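Local coordinates for pseudoalteromonas arctica PAMC 21717 (Pseudoalteromonas arctica, PDB 5YL7), which hydrolyses peptide bonds as a cold-active serine protease of the subtilase family, at residues P6-Q11 with N22-W27; R131-C136 with S141-G146; D145-A150 with D166-S171; A288-L293 with G327-A332; A292-A297 with S308-T313. All blocks are in the same frame, centred on the assembly; numbering follows the deposited sequence.

Interaction 1: residues P6-Q11 with N22-W27; sequences PRFDDQ and NLPTAW
Phe8 lays the CE1 corner of its ring against the six-membered ring of Trp27, where CE1 comes 3.9 Å from Trp27 CZ3 and 4.0 Å from Trp27 CH2. For the indole this is an edge contact, Phe8 CE1 lying near its plane at the far rim, and the two side chains run past one another in opposite directions. CG anti to the backbone N (chi1 179°) extends the Phe8 ring toward the helix at 23-27. A second, looser touch is made at the ring's end, where Phe8 CZ lies 4.4 Å from Pro24 CG and the proline sits at the edge of the phenyl group. The indole itself is braced from within its helix by Leu23, whose CB rests 3.7 Å above one face, toward the rim. Both elements belong to the N-terminal part of the chain that precedes strand 36-41 of the parallel subtilase sheet, and a bound calcium ion lies about 8 Å from the Phe8 side chain. Further anchors come from outside the pair: Tyr15 brings its ring against that of Phe8, while Val121 O accepts the indole N-H of Trp27. The 3-10 turn that includes Phe8 is tied by Gln11 N to Phe8 O, and Arg7 is joined to Asp10 by a single salt bridge. There Arg7 NE lies 2.7 Å from Asp10 OD2, with an N-H...O angle of 156°; Asp10 OD2 uses its anti lone pair and lies in the guanidinium plane, within 12°.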
# COMPACT_ATOMS: atom_id res chain seq x y z
N PRO A 6 2.92 8.77 -19.94
CA PRO A 6 4.16 8.54 -20.65
C PRO A 6 5.11 7.62 -19.92
O PRO A 6 5.99 7.03 -20.53
CB PRO A 6 4.75 9.93 -20.79
CG PRO A 6 4.00 10.74 -19.70
CD PRO A 6 2.64 10.20 -19.66
N ARG A 7 5.01 7.49 -18.59
CA ARG A 7 5.82 6.53 -17.86
C ARG A 7 5.20 5.15 -17.71
O ARG A 7 5.82 4.28 -17.06
CB ARG A 7 6.21 7.10 -16.49
CG ARG A 7 6.95 8.39 -16.55
CD ARG A 7 8.25 8.31 -17.21
NE ARG A 7 9.21 7.54 -16.49
CZ ARG A 7 9.97 7.93 -15.52
NH1 ARG A 7 9.88 9.14 -14.97
NH2 ARG A 7 10.85 7.06 -14.99
N PHE A 8 4.04 4.87 -18.24
CA PHE A 8 3.42 3.54 -18.16
C PHE A 8 4.33 2.48 -18.60
O PHE A 8 4.43 1.43 -17.95
CB PHE A 8 2.11 3.50 -18.93
CG PHE A 8 1.46 2.16 -18.89
CD1 PHE A 8 0.78 1.68 -17.79
CD2 PHE A 8 1.60 1.34 -19.99
CE1 PHE A 8 0.25 0.40 -17.83
CE2 PHE A 8 1.07 0.10 -20.03
CZ PHE A 8 0.40 -0.38 -18.96
N ASP A 9 5.06 2.66 -19.70
CA ASP A 9 5.90 1.59 -20.15
C ASP A 9 7.02 1.23 -19.18
O ASP A 9 7.50 0.08 -19.15
CB ASP A 9 6.57 1.93 -21.54
CG ASP A 9 5.59 1.79 -22.69
OD1 ASP A 9 4.42 1.32 -22.57
OD2 ASP A 9 6.02 2.29 -23.76
N ASP A 10 7.46 2.18 -18.35
CA ASP A 10 8.43 1.92 -17.30
C ASP A 10 7.80 1.12 -16.11
O ASP A 10 8.55 0.54 -15.34
CB ASP A 10 9.04 3.25 -16.76
CG ASP A 10 9.95 3.99 -17.75
OD1 ASP A 10 10.56 3.25 -18.55
OD2 ASP A 10 9.96 5.22 -17.73
N GLN A 11 6.49 1.12 -16.04
CA GLN A 11 5.79 0.42 -14.95
C GLN A 11 5.53 -1.02 -15.37
O GLN A 11 4.46 -1.52 -15.50
CB GLN A 11 4.48 1.16 -14.62
CG GLN A 11 4.76 2.54 -14.04
CD GLN A 11 3.54 3.26 -13.61
OE1 GLN A 11 2.68 3.65 -14.42
NE2 GLN A 11 3.39 3.44 -12.28
N ASN A 22 -0.98 -7.99 -14.71
CA ASN A 22 -1.97 -8.30 -15.74
C ASN A 22 -3.13 -7.32 -15.69
O ASN A 22 -4.29 -7.74 -15.76
CB ASN A 22 -2.44 -9.77 -15.63
CG ASN A 22 -3.02 -10.30 -16.92
OD1 ASN A 22 -2.65 -9.83 -18.01
ND2 ASN A 22 -3.92 -11.25 -16.78
N LEU A 23 -2.79 -6.03 -15.61
CA LEU A 23 -3.79 -4.95 -15.49
C LEU A 23 -4.50 -4.56 -16.80
O LEU A 23 -5.70 -4.28 -16.71
CB LEU A 23 -3.18 -3.78 -14.83
CG LEU A 23 -3.14 -3.91 -13.31
CD1 LEU A 23 -2.10 -2.97 -12.71
CD2 LEU A 23 -4.54 -3.69 -12.69
N PRO A 24 -3.83 -4.49 -17.96
CA PRO A 24 -4.59 -3.93 -19.11
C PRO A 24 -5.88 -4.62 -19.39
O PRO A 24 -6.92 -3.89 -19.63
CB PRO A 24 -3.54 -4.08 -20.23
CG PRO A 24 -2.22 -3.83 -19.56
CD PRO A 24 -2.39 -4.60 -18.24
N THR A 25 -5.98 -5.91 -19.35
CA THR A 25 -7.19 -6.59 -19.55
C THR A 25 -8.21 -6.36 -18.45
O THR A 25 -9.42 -6.22 -18.62
CB THR A 25 -6.96 -8.15 -19.74
OG1 THR A 25 -6.25 -8.22 -20.97
CG2 THR A 25 -8.32 -8.89 -19.78
N ALA A 26 -7.70 -6.27 -17.16
CA ALA A 26 -8.61 -5.94 -16.09
C ALA A 26 -9.32 -4.61 -16.27
O ALA A 26 -10.52 -4.50 -15.98
CB ALA A 26 -7.83 -5.97 -14.76
N TRP A 27 -8.54 -3.63 -16.70
CA TRP A 27 -9.06 -2.25 -16.89
C TRP A 27 -10.15 -2.19 -17.97
O TRP A 27 -10.92 -1.20 -17.94
CB TRP A 27 -7.93 -1.35 -17.20
CG TRP A 27 -6.98 -1.05 -16.01
CD1 TRP A 27 -7.32 -0.97 -14.69
CD2 TRP A 27 -5.63 -0.72 -16.12
NE1 TRP A 27 -6.23 -0.61 -14.00
CE2 TRP A 27 -5.16 -0.42 -14.81
CE3 TRP A 27 -4.69 -0.64 -17.18
CZ2 TRP A 27 -3.87 -0.02 -14.57
CZ3 TRP A 27 -3.44 -0.30 -16.95
CH2 TRP A 27 -2.99 -0.02 -15.58

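Interaction 2: residues R131-C136 with S141-G146; sequences RVLGKC and SDIADG
Val132 and Ile143 carry the apolar part of this contact, their side chains crossing at about a right angle with Val132 CG2 3.8 Å from Ile143 CG1. With CG1 anti to the carbonyl carbon (chi1 -61°), the long branch of Ile143 is the one that meets Val132. The other methyl of Val132 lies against the helix backbone: CG1 is 3.9 Å from Asp142 O and 4.4 Å from Gly146 CA. Close fit is evident there, since a beta carbon built on Gly146 would fall only 2.9 Å from Val132 CG1. A lighter methyl contact joins Leu133 CD2 to Ile143 CD1 at 4.2 Å.

The contact lies in the first connection of a beta-alpha-beta crossover: the loop after strand 126-131 packs against helix 140-150, which leads on to strand 167-170. The loop also borders the substrate cleft: Leu133 packs on the backbone of a bound peptide and Ile143 on a modified side chain of it, consistent with the substrate cleft of subtilisins.

Polar contact is indirect. One water donates to Val132 O at 2.9 Å and to Asp142 OD2 at 2.8 Å, bridging loop and helix where no direct hydrogen bond spans them. Asp142 is held chiefly from outside, its OD1 accepting from Ser62 OG and forming a salt bridge with Arg73, which probably steadies the carboxylate at this buried position. The backbone of Val132 is hydrogen-bonded to Asp41, the presumed aspartate of a Ser-His-Asp triad.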
# COMPACT_ATOMS: atom_id res chain seq x y z
N ARG A 131 -2.42 9.23 8.07
CA ARG A 131 -1.05 9.41 8.43
C ARG A 131 -0.80 8.78 9.79
O ARG A 131 -1.33 9.26 10.79
CB ARG A 131 -0.57 10.87 8.35
CG ARG A 131 0.83 11.05 8.79
CD ARG A 131 1.36 12.42 8.37
NE ARG A 131 2.75 12.49 8.74
CZ ARG A 131 3.33 13.17 9.73
NH1 ARG A 131 2.62 13.96 10.50
NH2 ARG A 131 4.61 13.03 9.97
N VAL A 132 0.02 7.74 9.83
CA VAL A 132 0.33 7.02 11.06
C VAL A 132 1.79 6.86 11.28
O VAL A 132 2.17 6.44 12.41
CB VAL A 132 -0.38 5.65 11.08
CG1 VAL A 132 -1.91 5.76 10.97
CG2 VAL A 132 0.18 4.71 10.03
N LEU A 133 2.63 7.21 10.35
CA LEU A 133 4.11 7.08 10.42
C LEU A 133 4.77 8.43 10.22
O LEU A 133 4.40 9.18 9.31
CB LEU A 133 4.65 6.16 9.36
CG LEU A 133 4.01 4.77 9.22
CD1 LEU A 133 4.65 4.02 8.06
CD2 LEU A 133 4.18 3.96 10.49
N GLY A 134 5.71 8.75 11.10
CA GLY A 134 6.53 9.94 11.00
C GLY A 134 7.96 9.67 11.25
O GLY A 134 8.52 8.63 10.87
N LYS A 135 8.64 10.65 11.89
CA LYS A 135 10.08 10.43 12.14
C LYS A 135 10.31 9.26 13.09
O LYS A 135 9.67 9.26 14.18
CB LYS A 135 10.66 11.67 12.79
CG LYS A 135 10.75 12.87 11.83
CD LYS A 135 11.11 14.16 12.54
CE LYS A 135 12.52 14.14 12.98
NZ LYS A 135 12.93 15.47 13.61
N CYS A 136 11.08 8.32 12.66
CA CYS A 136 11.43 7.10 13.45
C CYS A 136 10.31 6.08 13.38
O CYS A 136 10.49 4.97 13.99
CB CYS A 136 11.76 7.38 14.93
SG CYS A 136 13.07 8.59 15.10
N SER A 141 -0.48 2.00 18.71
CA SER A 141 -1.75 2.46 19.06
C SER A 141 -2.34 3.53 18.06
O SER A 141 -3.54 3.58 17.83
CB SER A 141 -1.84 2.99 20.52
OG SER A 141 -0.84 3.87 20.67
N ASP A 142 -1.41 4.34 17.51
CA ASP A 142 -1.85 5.27 16.47
C ASP A 142 -2.22 4.52 15.20
O ASP A 142 -3.22 4.89 14.53
CB ASP A 142 -0.74 6.27 16.15
CG ASP A 142 -0.44 7.27 17.28
OD1 ASP A 142 -1.29 7.50 18.15
OD2 ASP A 142 0.61 7.94 17.13
N ILE A 143 -1.46 3.55 14.81
CA ILE A 143 -1.77 2.70 13.65
C ILE A 143 -3.13 2.06 13.82
O ILE A 143 -3.96 2.03 12.90
CB ILE A 143 -0.67 1.72 13.36
CG1 ILE A 143 0.63 2.48 13.05
CG2 ILE A 143 -1.08 0.77 12.28
CD1 ILE A 143 1.88 1.64 13.14
N ALA A 144 -3.38 1.52 15.01
CA ALA A 144 -4.66 0.83 15.28
C ALA A 144 -5.81 1.77 15.22
O ALA A 144 -6.85 1.46 14.61
CB ALA A 144 -4.58 0.14 16.64
N ASP A 145 -5.70 2.98 15.77
CA ASP A 145 -6.75 3.97 15.62
C ASP A 145 -6.99 4.37 14.15
O ASP A 145 -8.09 4.63 13.71
CB ASP A 145 -6.49 5.14 16.53
CG ASP A 145 -6.76 4.87 17.97
OD1 ASP A 145 -7.49 3.88 18.28
OD2 ASP A 145 -6.33 5.71 18.80
N GLY A 146 -5.86 4.39 13.40
CA GLY A 146 -5.99 4.61 11.98
C GLY A 146 -6.84 3.58 11.23
O GLY A 146 -7.64 3.91 10.38
O HOH W 1 2.48 7.04 15.22

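Interaction 3: residues D145-A150 with D166-S171; sequences DGIIWA and DVINMS
Torsions bring Ile147 and Met170 together: the isoleucine stretches its long branch to CD1 (chi2 167°), and the methionine, with SD anti to CA (chi2 -167°), is extended as far as the sulfur and then bends at chi3. They cross at about a right angle, with Ile147 CD1 3.6 Å from Met170 SD and Ile147 CG1 3.8 Å from the same sulfur; the thioether lies across the end of the isoleucine.

The other branch of Ile147 serves a different partner. Its CG2 comes 4.1 Å from Ile168 CD1, again in a crossing of about a right angle, and that terminal methyl also rests 3.7 Å from Ile147 O. One turn further on, Ala150 closes over the same isoleucine: its CB is 4.0 Å from Ile168 CD1 and equally near Ile168 CG1. Ile168 CD1 thus rests against two residues three apart on the helix, a join without hydrogen bonds between helix and strand.

Helix and strand run nearly antiparallel, at 159° with 9.6 Å between their axes, as expected where a crossover helix returns over a parallel sheet. Strand 36-41 extends the floor: Leu40 touches Ile147 and Met170, and Ala38 touches Ala150. Helix 180-191 closes one flank through Ala185 and Ala189, while helix 280-297 packs on Asn169 from the sheet's other face.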
# COMPACT_ATOMS: atom_id res chain seq x y z
N ASP A 145 -5.70 2.98 15.77
CA ASP A 145 -6.75 3.97 15.62
C ASP A 145 -6.99 4.37 14.15
O ASP A 145 -8.09 4.63 13.71
CB ASP A 145 -6.49 5.14 16.53
CG ASP A 145 -6.76 4.87 17.97
OD1 ASP A 145 -7.49 3.88 18.28
OD2 ASP A 145 -6.33 5.71 18.80
N GLY A 146 -5.86 4.39 13.40
CA GLY A 146 -5.99 4.61 11.98
C GLY A 146 -6.84 3.58 11.23
O GLY A 146 -7.64 3.91 10.38
N ILE A 147 -6.58 2.31 11.62
CA ILE A 147 -7.36 1.19 11.02
C ILE A 147 -8.84 1.36 11.36
O ILE A 147 -9.70 1.31 10.47
CB ILE A 147 -6.88 -0.15 11.57
CG1 ILE A 147 -5.40 -0.44 11.12
CG2 ILE A 147 -7.81 -1.26 11.24
CD1 ILE A 147 -4.73 -1.59 11.86
N ILE A 148 -9.10 1.63 12.63
CA ILE A 148 -10.53 1.81 13.05
C ILE A 148 -11.19 2.95 12.28
O ILE A 148 -12.25 2.77 11.66
CB ILE A 148 -10.57 2.06 14.57
CG1 ILE A 148 -10.11 0.82 15.33
CG2 ILE A 148 -12.01 2.48 14.99
CD1 ILE A 148 -9.74 1.12 16.74
N TRP A 149 -10.53 4.11 12.32
CA TRP A 149 -11.14 5.30 11.68
C TRP A 149 -11.32 5.11 10.18
O TRP A 149 -12.28 5.54 9.57
CB TRP A 149 -10.29 6.54 12.03
CG TRP A 149 -10.85 7.83 11.51
CD1 TRP A 149 -11.82 8.62 12.13
CD2 TRP A 149 -10.54 8.49 10.28
NE1 TRP A 149 -12.05 9.71 11.34
CE2 TRP A 149 -11.34 9.65 10.18
CE3 TRP A 149 -9.70 8.19 9.22
CZ2 TRP A 149 -11.25 10.53 9.13
CZ3 TRP A 149 -9.68 9.07 8.15
CH2 TRP A 149 -10.46 10.21 8.12
N ALA A 150 -10.29 4.53 9.54
CA ALA A 150 -10.29 4.34 8.10
C ALA A 150 -11.50 3.54 7.67
O ALA A 150 -12.06 3.76 6.59
CB ALA A 150 -9.09 3.59 7.66
N ASP A 166 -13.34 0.96 1.66
CA ASP A 166 -13.54 -0.42 1.26
C ASP A 166 -12.33 -1.32 1.45
O ASP A 166 -12.43 -2.50 1.69
CB ASP A 166 -13.96 -0.45 -0.22
CG ASP A 166 -15.15 0.41 -0.51
OD1 ASP A 166 -16.22 -0.01 -0.07
OD2 ASP A 166 -15.09 1.51 -1.04
N VAL A 167 -11.17 -0.67 1.36
CA VAL A 167 -9.86 -1.40 1.37
C VAL A 167 -8.93 -0.56 2.27
O VAL A 167 -8.92 0.67 2.12
CB VAL A 167 -9.28 -1.50 -0.02
CG1 VAL A 167 -7.93 -2.21 -0.01
CG2 VAL A 167 -10.23 -2.09 -1.00
N ILE A 168 -8.16 -1.22 3.12
CA ILE A 168 -7.03 -0.60 3.84
C ILE A 168 -5.78 -1.19 3.28
O ILE A 168 -5.64 -2.42 3.13
CB ILE A 168 -7.13 -0.86 5.33
CG1 ILE A 168 -8.20 0.10 5.96
CG2 ILE A 168 -5.83 -0.75 6.05
CD1 ILE A 168 -8.63 -0.34 7.33
N ASN A 169 -4.80 -0.33 3.01
CA ASN A 169 -3.41 -0.74 2.71
C ASN A 169 -2.50 -0.34 3.82
O ASN A 169 -2.45 0.83 4.22
CB ASN A 169 -2.95 -0.09 1.37
CG ASN A 169 -1.61 -0.59 0.95
OD1 ASN A 169 -1.51 -1.60 0.25
ND2 ASN A 169 -0.52 0.06 1.45
N MET A 170 -1.74 -1.30 4.36
CA MET A 170 -0.70 -1.05 5.37
C MET A 170 0.58 -1.58 4.84
O MET A 170 1.01 -2.76 5.00
CB MET A 170 -0.98 -1.73 6.73
CG MET A 170 -2.09 -0.94 7.47
SD MET A 170 -2.21 -1.44 9.23
CE MET A 170 -3.09 -2.44 8.64
N SER A 171 1.40 -0.67 4.29
CA SER A 171 2.78 -0.93 3.80
C SER A 171 3.72 -0.60 4.92
O SER A 171 4.50 0.39 4.86
CB SER A 171 3.02 -0.10 2.58
OG SER A 171 2.36 -0.63 1.46

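Interaction 4: residues A288-L293 with G327-A332; sequences AGVAAL and GIVDAA
Val290 points both methyls at the segment 327-332 and meets Val329 tip to tip, its CG2 lying 3.9 Å from Val329 CG1. With CG1 anti to the backbone N (chi1 -180°), CG2 falls anti to the carbonyl carbon, which places it at both Val329 and Ala331; it is 3.8 Å from Ala331 CB. Val290 CG1 lies 4.1 Å from Val329 CG1. Leu293, one turn along helix 280-297, adds a looser touch through CD1, 4.4 Å from Ala331 CB. Replacing Val290 by a serine would probably leave Val329 CG1 and Ala331 CB without their main methyl partner and place a hydroxyl in a buried apolar site.

Behind this shell lies a capped turn. Asp330 is the N-cap of helix 331-338: its OD1 accepts from Ala333 N and also from Asn22 ND2, while its CB points away from the segment 288-293. The backbone of Val329 is bonded to Ala243, at the edge strand of the parallel subtilase sheet, and Leu21 and Ala334 extend the apolar surroundings of Val290.

With apolar carbon, chiefly methyl groups, on both sides and no hydrogen bond between the segments, the long helix and the C-terminal helix are held here by shape and burial.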
# COMPACT_ATOMS: atom_id res chain seq x y z
N ALA A 288 -3.93 -4.07 -2.97
CA ALA A 288 -5.01 -3.19 -2.52
C ALA A 288 -5.72 -2.63 -3.71
O ALA A 288 -6.94 -2.53 -3.67
CB ALA A 288 -4.45 -2.10 -1.61
N GLY A 289 -4.96 -2.27 -4.75
CA GLY A 289 -5.66 -1.78 -5.95
C GLY A 289 -6.52 -2.84 -6.57
O GLY A 289 -7.64 -2.55 -7.01
N VAL A 290 -6.06 -4.10 -6.68
CA VAL A 290 -6.93 -5.16 -7.19
C VAL A 290 -8.09 -5.39 -6.30
O VAL A 290 -9.21 -5.65 -6.83
CB VAL A 290 -6.12 -6.43 -7.55
CG1 VAL A 290 -7.04 -7.52 -8.08
CG2 VAL A 290 -5.05 -6.12 -8.58
N ALA A 291 -7.94 -5.31 -4.98
CA ALA A 291 -9.11 -5.38 -4.12
C ALA A 291 -10.14 -4.31 -4.46
O ALA A 291 -11.37 -4.61 -4.44
CB ALA A 291 -8.66 -5.25 -2.65
N ALA A 292 -9.73 -3.11 -4.79
CA ALA A 292 -10.62 -2.08 -5.26
C ALA A 292 -11.24 -2.43 -6.58
O ALA A 292 -12.46 -2.11 -6.76
CB ALA A 292 -9.93 -0.71 -5.30
N LEU A 293 -10.54 -3.02 -7.53
CA LEU A 293 -11.15 -3.45 -8.80
C LEU A 293 -12.22 -4.45 -8.49
O LEU A 293 -13.35 -4.39 -9.08
CB LEU A 293 -10.13 -4.01 -9.75
CG LEU A 293 -8.95 -3.13 -10.09
CD1 LEU A 293 -8.08 -3.81 -11.16
CD2 LEU A 293 -9.38 -1.74 -10.52
N GLY A 327 0.21 -17.68 -5.48
CA GLY A 327 0.62 -17.26 -6.81
C GLY A 327 0.78 -15.76 -6.85
O GLY A 327 0.68 -15.12 -5.77
N ILE A 328 1.02 -15.22 -8.02
CA ILE A 328 1.06 -13.77 -8.24
C ILE A 328 -0.34 -13.30 -8.56
O ILE A 328 -1.04 -13.87 -9.41
CB ILE A 328 2.02 -13.40 -9.36
CG1 ILE A 328 3.45 -13.85 -9.03
CG2 ILE A 328 1.97 -11.89 -9.72
CD1 ILE A 328 4.41 -13.86 -10.18
N VAL A 329 -0.81 -12.25 -7.89
CA VAL A 329 -2.14 -11.68 -8.18
C VAL A 329 -2.27 -11.36 -9.68
O VAL A 329 -1.35 -10.77 -10.25
CB VAL A 329 -2.38 -10.43 -7.27
CG1 VAL A 329 -3.59 -9.63 -7.75
CG2 VAL A 329 -2.51 -10.88 -5.86
N ASP A 330 -3.42 -11.79 -10.19
CA ASP A 330 -3.73 -11.59 -11.61
C ASP A 330 -4.96 -10.76 -11.66
O ASP A 330 -6.04 -11.20 -11.37
CB ASP A 330 -3.91 -12.98 -12.26
CG ASP A 330 -4.34 -12.93 -13.68
OD1 ASP A 330 -4.82 -11.89 -14.17
OD2 ASP A 330 -4.24 -14.00 -14.38
N ALA A 331 -4.73 -9.47 -11.97
CA ALA A 331 -5.87 -8.52 -11.88
C ALA A 331 -7.01 -8.94 -12.79
O ALA A 331 -8.17 -8.80 -12.44
CB ALA A 331 -5.42 -7.15 -12.25
N ALA A 332 -6.67 -9.32 -14.00
CA ALA A 332 -7.75 -9.71 -14.98
C ALA A 332 -8.58 -10.86 -14.51
O ALA A 332 -9.83 -10.83 -14.54
CB ALA A 332 -7.16 -9.98 -16.33

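Interaction 5: residues A292-A297 with S308-T313; sequences ALIKQA and SILKST
Ile294 joins two consecutive helices of the C-terminal part of the subtilase domain, 280-297 and 303-312, by inserting its CD1 between Ile309 and Leu310.

The apolar contacts come first. Ile294 CD1 is 3.7 Å from Ile309 CG2 and also 3.7 Å from Leu310 CD2, so a single terminal methyl serves both neighbours. Its reach follows from chi2 of 162°, which straightens the long branch toward the second helix. Ile294 and Ile309 slide past each other in opposite directions: while the long branch of the first meets CG2 of the second, Ile309 CD1 lies 4.0 Å from Ile294 CG2. Leu310 arrives aslant instead. Cutting Ile294 back to alanine is likely to open a gap between the helices and leave Ile309 CG2 and Leu310 CD2 without their shared methyl. Ala338 of the C-terminal helix also touches Ile294, while Leu310 continues onto Val287 and Val290.

No hydrogen bond crosses between the helices; side-chain bonds finish the last turn of helix 303-312. Thr313, where helical geometry ends, turns back so that OG1 donates to Ile309 O at 2.8 Å, tilted 30° from the carbonyl plane. One residue before Ile309, Ser308 O takes two donors: Ser312 N at 2.8 Å and Ser312 OG at 2.7 Å, which reach it from opposite faces of its plane.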
# COMPACT_ATOMS: atom_id res chain seq x y z
N ALA A 292 -9.73 -3.11 -4.79
CA ALA A 292 -10.62 -2.08 -5.26
C ALA A 292 -11.24 -2.43 -6.58
O ALA A 292 -12.46 -2.11 -6.76
CB ALA A 292 -9.93 -0.71 -5.30
N LEU A 293 -10.54 -3.02 -7.53
CA LEU A 293 -11.15 -3.45 -8.80
C LEU A 293 -12.22 -4.45 -8.49
O LEU A 293 -13.35 -4.39 -9.08
CB LEU A 293 -10.13 -4.01 -9.75
CG LEU A 293 -8.95 -3.13 -10.09
CD1 LEU A 293 -8.08 -3.81 -11.16
CD2 LEU A 293 -9.38 -1.74 -10.52
N ILE A 294 -11.96 -5.43 -7.67
CA ILE A 294 -12.93 -6.42 -7.25
C ILE A 294 -14.10 -5.77 -6.66
O ILE A 294 -15.29 -6.19 -6.98
CB ILE A 294 -12.28 -7.44 -6.24
CG1 ILE A 294 -11.28 -8.31 -6.93
CG2 ILE A 294 -13.34 -8.23 -5.53
CD1 ILE A 294 -10.30 -9.00 -5.95
N LYS A 295 -13.99 -4.81 -5.78
CA LYS A 295 -15.13 -4.15 -5.11
C LYS A 295 -15.95 -3.36 -6.12
O LYS A 295 -17.17 -3.31 -5.90
CB LYS A 295 -14.60 -3.29 -3.96
CG LYS A 295 -15.67 -2.75 -3.06
CD LYS A 295 -16.34 -3.84 -2.26
CE LYS A 295 -17.23 -3.27 -1.18
NZ LYS A 295 -17.92 -4.22 -0.40
N GLN A 296 -15.39 -2.78 -7.13
CA GLN A 296 -16.22 -2.14 -8.18
C GLN A 296 -17.08 -3.21 -8.85
O GLN A 296 -18.28 -3.02 -9.05
CB GLN A 296 -15.40 -1.45 -9.19
CG GLN A 296 -16.26 -0.77 -10.31
CD GLN A 296 -15.47 -0.33 -11.46
OE1 GLN A 296 -14.26 -0.17 -11.47
NE2 GLN A 296 -16.15 0.08 -12.51
N ALA A 297 -16.50 -4.33 -9.21
CA ALA A 297 -17.22 -5.40 -9.94
C ALA A 297 -18.22 -6.06 -9.05
O ALA A 297 -19.28 -6.52 -9.55
CB ALA A 297 -16.24 -6.38 -10.49
N SER A 308 -10.64 -14.24 -0.71
CA SER A 308 -10.80 -15.51 -1.46
C SER A 308 -10.62 -15.27 -2.93
O SER A 308 -9.93 -16.09 -3.61
CB SER A 308 -12.07 -16.12 -1.10
OG SER A 308 -12.15 -17.39 -1.86
N ILE A 309 -11.18 -14.27 -3.52
CA ILE A 309 -11.02 -14.00 -4.94
C ILE A 309 -9.59 -13.73 -5.26
O ILE A 309 -9.02 -14.30 -6.23
CB ILE A 309 -11.95 -12.81 -5.40
CG1 ILE A 309 -13.40 -13.24 -5.37
CG2 ILE A 309 -11.56 -12.36 -6.80
CD1 ILE A 309 -14.40 -12.10 -5.39
N LEU A 310 -8.89 -12.90 -4.48
CA LEU A 310 -7.46 -12.59 -4.71
C LEU A 310 -6.67 -13.87 -4.69
O LEU A 310 -5.81 -14.11 -5.56
CB LEU A 310 -6.94 -11.67 -3.65
CG LEU A 310 -7.39 -10.20 -3.77
CD1 LEU A 310 -7.09 -9.44 -2.45
CD2 LEU A 310 -6.74 -9.46 -4.94
N LYS A 311 -6.86 -14.73 -3.68
CA LYS A 311 -6.07 -15.95 -3.48
C LYS A 311 -6.41 -17.00 -4.54
O LYS A 311 -5.52 -17.75 -4.95
CB LYS A 311 -6.30 -16.53 -2.12
CG LYS A 311 -5.72 -15.65 -0.99
CD LYS A 311 -5.92 -16.25 0.43
CE LYS A 311 -5.04 -17.44 0.56
NZ LYS A 311 -4.90 -17.79 2.01
N SER A 312 -7.66 -17.06 -4.95
CA SER A 312 -8.09 -18.18 -5.81
C SER A 312 -7.80 -17.95 -7.26
O SER A 312 -7.95 -18.89 -8.05
CB SER A 312 -9.58 -18.46 -5.60
OG SER A 312 -9.97 -18.70 -4.26
N THR A 313 -7.46 -16.74 -7.68
CA THR A 313 -7.25 -16.37 -9.07
C THR A 313 -5.84 -16.03 -9.43
O THR A 313 -5.58 -15.50 -10.50
CB THR A 313 -8.21 -15.23 -9.50
OG1 THR A 313 -7.87 -14.06 -8.74
CG2 THR A 313 -9.66 -15.60 -9.27

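Interactions 4 and 5 share Ala292 and Leu293 of helix 280-297, and their centres are 6 Å apart; Val290 CG1 lies 3.7 Å from Leu310 CD2, so both belong to one apolar layer. Interaction 1 joins it through Leu23 CD2, 3.6 Å from Ala331 CB. Interactions 2 and 3 share helix 140-150, and Ile143 CG2 is 3.9 Å from Met170 SD. The sheet links the two groups, with Val167 CG2 3.9 Å from Ala291 CB. Leu133 of interaction 2 touches the probable triad (Ser281, His100, Asp41) and, with Ile143, the bound peptide, whereas Met170 of interaction 3 lies near the triad without touching; interaction 1, centred 32 Å from interaction 2, is on the opposite side of the chain's centre.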